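Hemoglobin (Mustelus griseus, PDB 1GCV) carries oxygen from the gills to the peripheral tissues, as the heme-bearing alpha subunit of a fish hemoglobin tetramer. Local coordinates at residues L76-K89 / L128-R140. Sequence-based numbering, arbitrary orientation.
Sequences LHSHLETLALTHGK and LSAICQELSSRYR. With HEM (protoporphyrin IX containing Fe), chain E.
Gly88 CA sits over the centre of the Tyr139 ring in a CH-pi contact, 3.5 Å from the ring centroid and 10° off its normal. Glycine suits the spot because any CB would run into Arg138 O. Beyond the ring, Tyr139 OH makes a weak hydrogen bond with Val93 O and lies near His87 CB. With an alanine here the ring would be gone, which would probably leave Gly88 CA uncovered and Val93 O without its weak phenol bond. Next to it, the Arg138 chain packs tightly on the Ala84 methyl (CD to CB 3.3 Å), where a larger side chain would be in the way. A bend at chi2 (97°) carries the guanidinium on to Glu81, where NH2 forms a salt bridge with OE1 (3.1 Å) whose hydrogen bond is weak, and the same NH2 gives His77 NE2, lying in the guanidinium plane, a weak bond. Lys89 NZ donates to Arg138 O from above the carbonyl plane, and a water donates to Ala84 O and Leu135 O and accepts from Arg138 N. Deeper, Leu80 CD1 meets Ile131 CG1, while Leu135 CD2 turns to the heme. Leu83 O positions the His87 ring, taking a nearly straight bond (177°) from ND1 in the ring plane, while NE2 binds the heme iron at 2.2 Å. This is the globin fold's F helix meeting the H helix and C-terminal tail, with the penultimate tyrosine packed beside the proximal histidine in this deoxy form.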
loop_
_atom_site.group_PDB
_atom_site.type_symbol
_atom_site.label_atom_id
_atom_site.label_comp_id
_atom_site.label_asym_id
_atom_site.label_seq_id
_atom_site.Cartn_x
_atom_site.Cartn_y
_atom_site.Cartn_z
ATOM N N LEU A 76 -22.364 -10.807 0.074
ATOM C CA LEU A 76 -21.626 -9.716 0.703
ATOM C C LEU A 76 -21.918 -8.339 0.097
ATOM O O LEU A 76 -22.043 -7.356 0.829
ATOM C CB LEU A 76 -20.117 -9.993 0.652
ATOM C CG LEU A 76 -19.448 -10.578 1.904
ATOM C CD1 LEU A 76 -17.942 -10.414 1.799
ATOM C CD2 LEU A 76 -19.958 -9.881 3.151
ATOM N N HIS A 77 -22.040 -8.263 -1.226
ATOM C CA HIS A 77 -22.297 -6.984 -1.892
ATOM C C HIS A 77 -23.591 -6.264 -1.502
ATOM O O HIS A 77 -23.580 -5.053 -1.288
ATOM C CB HIS A 77 -22.269 -7.153 -3.413
ATOM C CG HIS A 77 -22.160 -5.857 -4.156
ATOM N ND1 HIS A 77 -21.002 -5.453 -4.788
ATOM C CD2 HIS A 77 -23.059 -4.862 -4.350
ATOM C CE1 HIS A 77 -21.192 -4.268 -5.337
ATOM N NE2 HIS A 77 -22.432 -3.887 -5.087
ATOM N N SER A 78 -24.702 -6.991 -1.425
ATOM C CA SER A 78 -25.976 -6.376 -1.063
ATOM C C SER A 78 -26.070 -6.160 0.435
ATOM O O SER A 78 -26.742 -5.241 0.896
ATOM C CB SER A 78 -27.147 -7.248 -1.520
ATOM O OG SER A 78 -26.763 -8.090 -2.591
ATOM N N HIS A 79 -25.386 -7.006 1.196
ATOM C CA HIS A 79 -25.412 -6.900 2.652
ATOM C C HIS A 79 -24.608 -5.723 3.219
ATOM O O HIS A 79 -25.066 -5.048 4.147
ATOM C CB HIS A 79 -24.916 -8.205 3.283
ATOM C CG HIS A 79 -24.638 -8.093 4.749
ATOM N ND1 HIS A 79 -25.637 -8.086 5.697
ATOM C CD2 HIS A 79 -23.474 -7.956 5.428
ATOM C CE1 HIS A 79 -25.102 -7.950 6.898
ATOM N NE2 HIS A 79 -23.791 -7.869 6.762
ATOM N N LEU A 80 -23.420 -5.474 2.669
ATOM C CA LEU A 80 -22.570 -4.384 3.152
ATOM C C LEU A 80 -22.796 -3.054 2.431
ATOM O O LEU A 80 -22.074 -2.086 2.670
ATOM C CB LEU A 80 -21.092 -4.776 3.034
ATOM C CG LEU A 80 -20.537 -5.799 4.031
ATOM C CD1 LEU A 80 -19.161 -6.257 3.561
ATOM C CD2 LEU A 80 -20.459 -5.190 5.422
ATOM N N GLU A 81 -23.795 -3.007 1.556
ATOM C CA GLU A 81 -24.102 -1.799 0.801
ATOM C C GLU A 81 -24.320 -0.576 1.689
ATOM O O GLU A 81 -23.725 0.482 1.455
ATOM C CB GLU A 81 -25.340 -2.023 -0.062
ATOM C CG GLU A 81 -26.022 -0.745 -0.505
ATOM C CD GLU A 81 -26.913 -0.951 -1.710
ATOM O OE1 GLU A 81 -26.390 -0.949 -2.846
ATOM O OE2 GLU A 81 -28.136 -1.116 -1.520
ATOM N N THR A 82 -25.172 -0.708 2.699
ATOM C CA THR A 82 -25.426 0.422 3.578
ATOM C C THR A 82 -24.143 0.842 4.282
ATOM O O THR A 82 -23.867 2.030 4.413
ATOM C CB THR A 82 -26.501 0.106 4.638
ATOM O OG1 THR A 82 -27.697 -0.337 3.987
ATOM C CG2 THR A 82 -26.830 1.351 5.441
ATOM N N LEU A 83 -23.357 -0.135 4.728
ATOM C CA LEU A 83 -22.103 0.154 5.413
ATOM C C LEU A 83 -21.100 0.782 4.445
ATOM O O LEU A 83 -20.296 1.624 4.839
ATOM C CB LEU A 83 -21.520 -1.124 6.022
ATOM C CG LEU A 83 -20.650 -1.005 7.279
ATOM C CD1 LEU A 83 -21.230 0.018 8.236
ATOM C CD2 LEU A 83 -20.563 -2.366 7.956
ATOM N N ALA A 84 -21.152 0.375 3.180
ATOM C CA ALA A 84 -20.253 0.912 2.164
ATOM C C ALA A 84 -20.617 2.361 1.849
ATOM O O ALA A 84 -19.742 3.196 1.630
ATOM C CB ALA A 84 -20.325 0.069 0.897
ATOM N N LEU A 85 -21.913 2.657 1.823
ATOM C CA LEU A 85 -22.365 4.013 1.553
ATOM C C LEU A 85 -21.970 4.943 2.696
ATOM O O LEU A 85 -21.625 6.103 2.468
ATOM C CB LEU A 85 -23.881 4.039 1.375
ATOM C CG LEU A 85 -24.369 3.548 0.017
ATOM C CD1 LEU A 85 -25.883 3.416 0.033
ATOM C CD2 LEU A 85 -23.913 4.518 -1.060
ATOM N N THR A 86 -22.017 4.430 3.923
ATOM C CA THR A 86 -21.663 5.216 5.109
ATOM C C THR A 86 -20.201 5.681 5.157
ATOM O O THR A 86 -19.927 6.830 5.504
ATOM C CB THR A 86 -21.951 4.432 6.407
ATOM O OG1 THR A 86 -23.341 4.101 6.468
ATOM C CG2 THR A 86 -21.583 5.265 7.630
ATOM N N HIS A 87 -19.268 4.791 4.820
ATOM C CA HIS A 87 -17.847 5.137 4.833
ATOM C C HIS A 87 -17.457 5.998 3.633
ATOM O O HIS A 87 -16.699 6.961 3.768
ATOM C CB HIS A 87 -16.989 3.866 4.839
ATOM C CG HIS A 87 -16.949 3.222 6.198
ATOM N ND1 HIS A 87 -17.994 2.392 6.558
ATOM C CD2 HIS A 87 -16.011 3.383 7.213
ATOM C CE1 HIS A 87 -17.712 2.065 7.819
ATOM N NE2 HIS A 87 -16.603 2.593 8.224
ATOM N N GLY A 88 -17.993 5.648 2.465
ATOM C CA GLY A 88 -17.668 6.371 1.250
ATOM C C GLY A 88 -18.371 7.690 0.997
ATOM O O GLY A 88 -17.799 8.572 0.363
ATOM N N LYS A 89 -19.599 7.835 1.483
ATOM C CA LYS A 89 -20.366 9.061 1.262
ATOM C C LYS A 89 -20.543 9.947 2.492
ATOM O O LYS A 89 -20.736 11.152 2.360
ATOM C CB LYS A 89 -21.751 8.723 0.704
ATOM C CG LYS A 89 -21.725 7.922 -0.572
ATOM C CD LYS A 89 -21.231 8.766 -1.709
ATOM C CE LYS A 89 -21.548 8.117 -3.035
ATOM N NZ LYS A 89 -20.338 8.070 -3.891
ATOM N N LEU A 128 -11.945 -10.787 5.207
ATOM C CA LEU A 128 -11.628 -9.383 5.472
ATOM C C LEU A 128 -11.332 -8.624 4.186
ATOM O O LEU A 128 -11.709 -7.465 4.047
ATOM C CB LEU A 128 -10.436 -9.269 6.435
ATOM C CG LEU A 128 -10.711 -9.767 7.858
ATOM C CD1 LEU A 128 -9.440 -9.731 8.689
ATOM C CD2 LEU A 128 -11.787 -8.910 8.489
ATOM N N SER A 129 -10.652 -9.273 3.248
ATOM C CA SER A 129 -10.335 -8.627 1.979
ATOM C C SER A 129 -11.616 -8.336 1.211
ATOM O O SER A 129 -11.768 -7.252 0.646
ATOM C CB SER A 129 -9.408 -9.511 1.136
ATOM O OG SER A 129 -8.104 -9.561 1.699
ATOM N N ALA A 130 -12.531 -9.305 1.195
ATOM C CA ALA A 130 -13.811 -9.155 0.506
ATOM C C ALA A 130 -14.603 -8.031 1.142
ATOM O O ALA A 130 -15.274 -7.265 0.454
ATOM C CB ALA A 130 -14.611 -10.451 0.584
ATOM N N ILE A 131 -14.535 -7.952 2.467
ATOM C CA ILE A 131 -15.234 -6.916 3.213
ATOM C C ILE A 131 -14.601 -5.554 2.919
ATOM O O ILE A 131 -15.301 -4.564 2.737
ATOM C CB ILE A 131 -15.173 -7.192 4.732
ATOM C CG1 ILE A 131 -16.180 -8.276 5.102
ATOM C CG2 ILE A 131 -15.488 -5.928 5.509
ATOM C CD1 ILE A 131 -16.019 -8.786 6.519
ATOM N N CYS A 132 -13.275 -5.503 2.860
ATOM C CA CYS A 132 -12.590 -4.254 2.577
ATOM C C CYS A 132 -12.902 -3.762 1.174
ATOM O O CYS A 132 -13.041 -2.562 0.967
ATOM C CB CYS A 132 -11.077 -4.420 2.733
ATOM S SG CYS A 132 -10.518 -4.460 4.451
ATOM N N GLN A 133 -13.010 -4.679 0.212
ATOM C CA GLN A 133 -13.305 -4.285 -1.170
ATOM C C GLN A 133 -14.728 -3.725 -1.324
ATOM O O GLN A 133 -14.963 -2.832 -2.138
ATOM C CB GLN A 133 -13.085 -5.466 -2.133
ATOM C CG GLN A 133 -14.341 -6.298 -2.434
ATOM C CD GLN A 133 -14.608 -6.477 -3.928
ATOM O OE1 GLN A 133 -15.576 -5.932 -4.470
ATOM N NE2 GLN A 133 -13.751 -7.246 -4.595
ATOM N N GLU A 134 -15.670 -4.245 -0.540
ATOM C CA GLU A 134 -17.049 -3.769 -0.577
ATOM C C GLU A 134 -17.114 -2.379 0.050
ATOM O O GLU A 134 -17.766 -1.478 -0.480
ATOM C CB GLU A 134 -17.967 -4.719 0.201
ATOM C CG GLU A 134 -18.250 -6.025 -0.513
ATOM C CD GLU A 134 -18.680 -5.817 -1.958
ATOM O OE1 GLU A 134 -19.444 -4.862 -2.229
ATOM O OE2 GLU A 134 -18.250 -6.610 -2.823
ATOM N N LEU A 135 -16.418 -2.213 1.172
ATOM C CA LEU A 135 -16.377 -0.948 1.903
ATOM C C LEU A 135 -15.689 0.181 1.139
ATOM O O LEU A 135 -15.912 1.352 1.436
ATOM C CB LEU A 135 -15.682 -1.149 3.257
ATOM C CG LEU A 135 -16.557 -1.292 4.509
ATOM C CD1 LEU A 135 -17.839 -2.045 4.192
ATOM C CD2 LEU A 135 -15.768 -2.017 5.585
ATOM N N SER A 136 -14.853 -0.167 0.166
ATOM C CA SER A 136 -14.148 0.831 -0.641
ATOM C C SER A 136 -14.846 1.047 -1.983
ATOM O O SER A 136 -14.381 1.834 -2.801
ATOM C CB SER A 136 -12.705 0.379 -0.939
ATOM O OG SER A 136 -12.105 -0.273 0.163
ATOM N N SER A 137 -15.962 0.358 -2.200
ATOM C CA SER A 137 -16.670 0.422 -3.474
ATOM C C SER A 137 -17.614 1.588 -3.759
ATOM O O SER A 137 -18.098 1.713 -4.881
ATOM C CB SER A 137 -17.427 -0.896 -3.702
ATOM O OG SER A 137 -18.613 -0.964 -2.923
ATOM N N ARG A 138 -17.877 2.446 -2.778
ATOM C CA ARG A 138 -18.794 3.557 -3.019
ATOM C C ARG A 138 -18.223 4.941 -2.731
ATOM O O ARG A 138 -18.924 5.812 -2.222
ATOM C CB ARG A 138 -20.078 3.351 -2.208
ATOM C CG ARG A 138 -21.023 2.343 -2.827
ATOM C CD ARG A 138 -20.852 0.977 -2.199
ATOM N NE ARG A 138 -21.616 -0.062 -2.888
ATOM C CZ ARG A 138 -22.857 0.090 -3.343
ATOM N NH1 ARG A 138 -23.497 1.243 -3.193
ATOM N NH2 ARG A 138 -23.464 -0.920 -3.951
ATOM N N TYR A 139 -16.958 5.151 -3.074
ATOM C CA TYR A 139 -16.324 6.442 -2.842
ATOM C C TYR A 139 -16.413 7.368 -4.049
ATOM O O TYR A 139 -16.514 8.582 -3.897
ATOM C CB TYR A 139 -14.858 6.244 -2.470
ATOM C CG TYR A 139 -14.659 5.881 -1.028
ATOM C CD1 TYR A 139 -14.380 6.857 -0.082
ATOM C CD2 TYR A 139 -14.734 4.559 -0.610
ATOM C CE1 TYR A 139 -14.178 6.528 1.248
ATOM C CE2 TYR A 139 -14.536 4.217 0.718
ATOM C CZ TYR A 139 -14.257 5.206 1.645
ATOM O OH TYR A 139 -14.067 4.873 2.971
ATOM N N ARG A 140 -16.377 6.793 -5.247
ATOM C CA ARG A 140 -16.433 7.584 -6.472
ATOM C C ARG A 140 -16.941 6.755 -7.634
ATOM O O ARG A 140 -17.439 5.639 -7.384
ATOM C CB ARG A 140 -15.043 8.105 -6.817
ATOM C CG ARG A 140 -13.953 7.074 -6.588
ATOM C CD ARG A 140 -12.835 7.227 -7.584
ATOM N NE ARG A 140 -12.207 5.944 -7.876
ATOM C CZ ARG A 140 -10.926 5.802 -8.195
ATOM N NH1 ARG A 140 -10.429 4.597 -8.446
ATOM N NH2 ARG A 140 -10.142 6.869 -8.262
ATOM O OXT ARG A 140 -16.818 7.233 -8.780
HETATM C CHA HEM E . -18.348 3.721 11.824
HETATM C CHB HEM E . -17.677 -0.916 10.503
HETATM C CHC HEM E . -13.087 0.164 9.205
HETATM C CHD HEM E . -13.711 4.732 10.703
HETATM C C1A HEM E . -18.566 2.357 11.528
HETATM C C2A HEM E . -19.748 1.601 11.895
HETATM C C3A HEM E . -19.554 0.314 11.576
HETATM C C4A HEM E . -18.238 0.254 10.996
HETATM C CMA HEM E . -20.547 -0.838 11.726
HETATM C CAA HEM E . -21.020 2.152 12.487
HETATM C CBA HEM E . -21.716 2.946 11.408
HETATM C CGA HEM E . -22.944 3.667 11.918
HETATM O O1A HEM E . -22.829 4.417 12.915
HETATM O O2A HEM E . -24.023 3.479 11.315
HETATM C C1B HEM E . -16.388 -0.993 9.966
HETATM C C2B HEM E . -15.776 -2.234 9.491
HETATM C C3B HEM E . -14.493 -1.937 9.089
HETATM C C4B HEM E . -14.312 -0.503 9.345
HETATM C CMB HEM E . -16.473 -3.592 9.386
HETATM C CAB HEM E . -13.559 -2.790 8.481
HETATM C CBB HEM E . -13.222 -4.047 8.994
HETATM C C1C HEM E . -12.867 1.497 9.536
HETATM C C2C HEM E . -11.554 2.124 9.543
HETATM C C3C HEM E . -11.746 3.421 9.937
HETATM C C4C HEM E . -13.157 3.570 10.205
HETATM C CMC HEM E . -10.235 1.422 9.213
HETATM C CAC HEM E . -10.828 4.460 10.038
HETATM C CBC HEM E . -9.562 4.384 10.635
HETATM C C1D HEM E . -15.042 4.858 11.072
HETATM C C2D HEM E . -15.572 6.069 11.666
HETATM C C3D HEM E . -16.844 5.766 12.019
HETATM C C4D HEM E . -17.133 4.392 11.616
HETATM C CMD HEM E . -14.862 7.416 11.831
HETATM C CAD HEM E . -17.765 6.720 12.741
HETATM C CBD HEM E . -17.629 6.479 14.231
HETATM C CGD HEM E . -18.759 7.097 15.024
HETATM O O1D HEM E . -19.857 7.293 14.452
HETATM O O2D HEM E . -18.544 7.385 16.219
HETATM N NA HEM E . -17.623 1.519 10.951
HETATM N NB HEM E . -15.499 0.088 9.841
HETATM N NC HEM E . -13.862 2.387 9.956
HETATM N ND HEM E . -16.011 3.836 10.996
HETATM FE FE HEM E . -15.832 2.020 10.180
HETATM O O HOH W 1 -21.174 -3.154 -1.318
HETATM O O HOH W 2 -17.685 2.699 -0.096
HETATM O O HOH W 3 -16.234 9.873 -1.547
#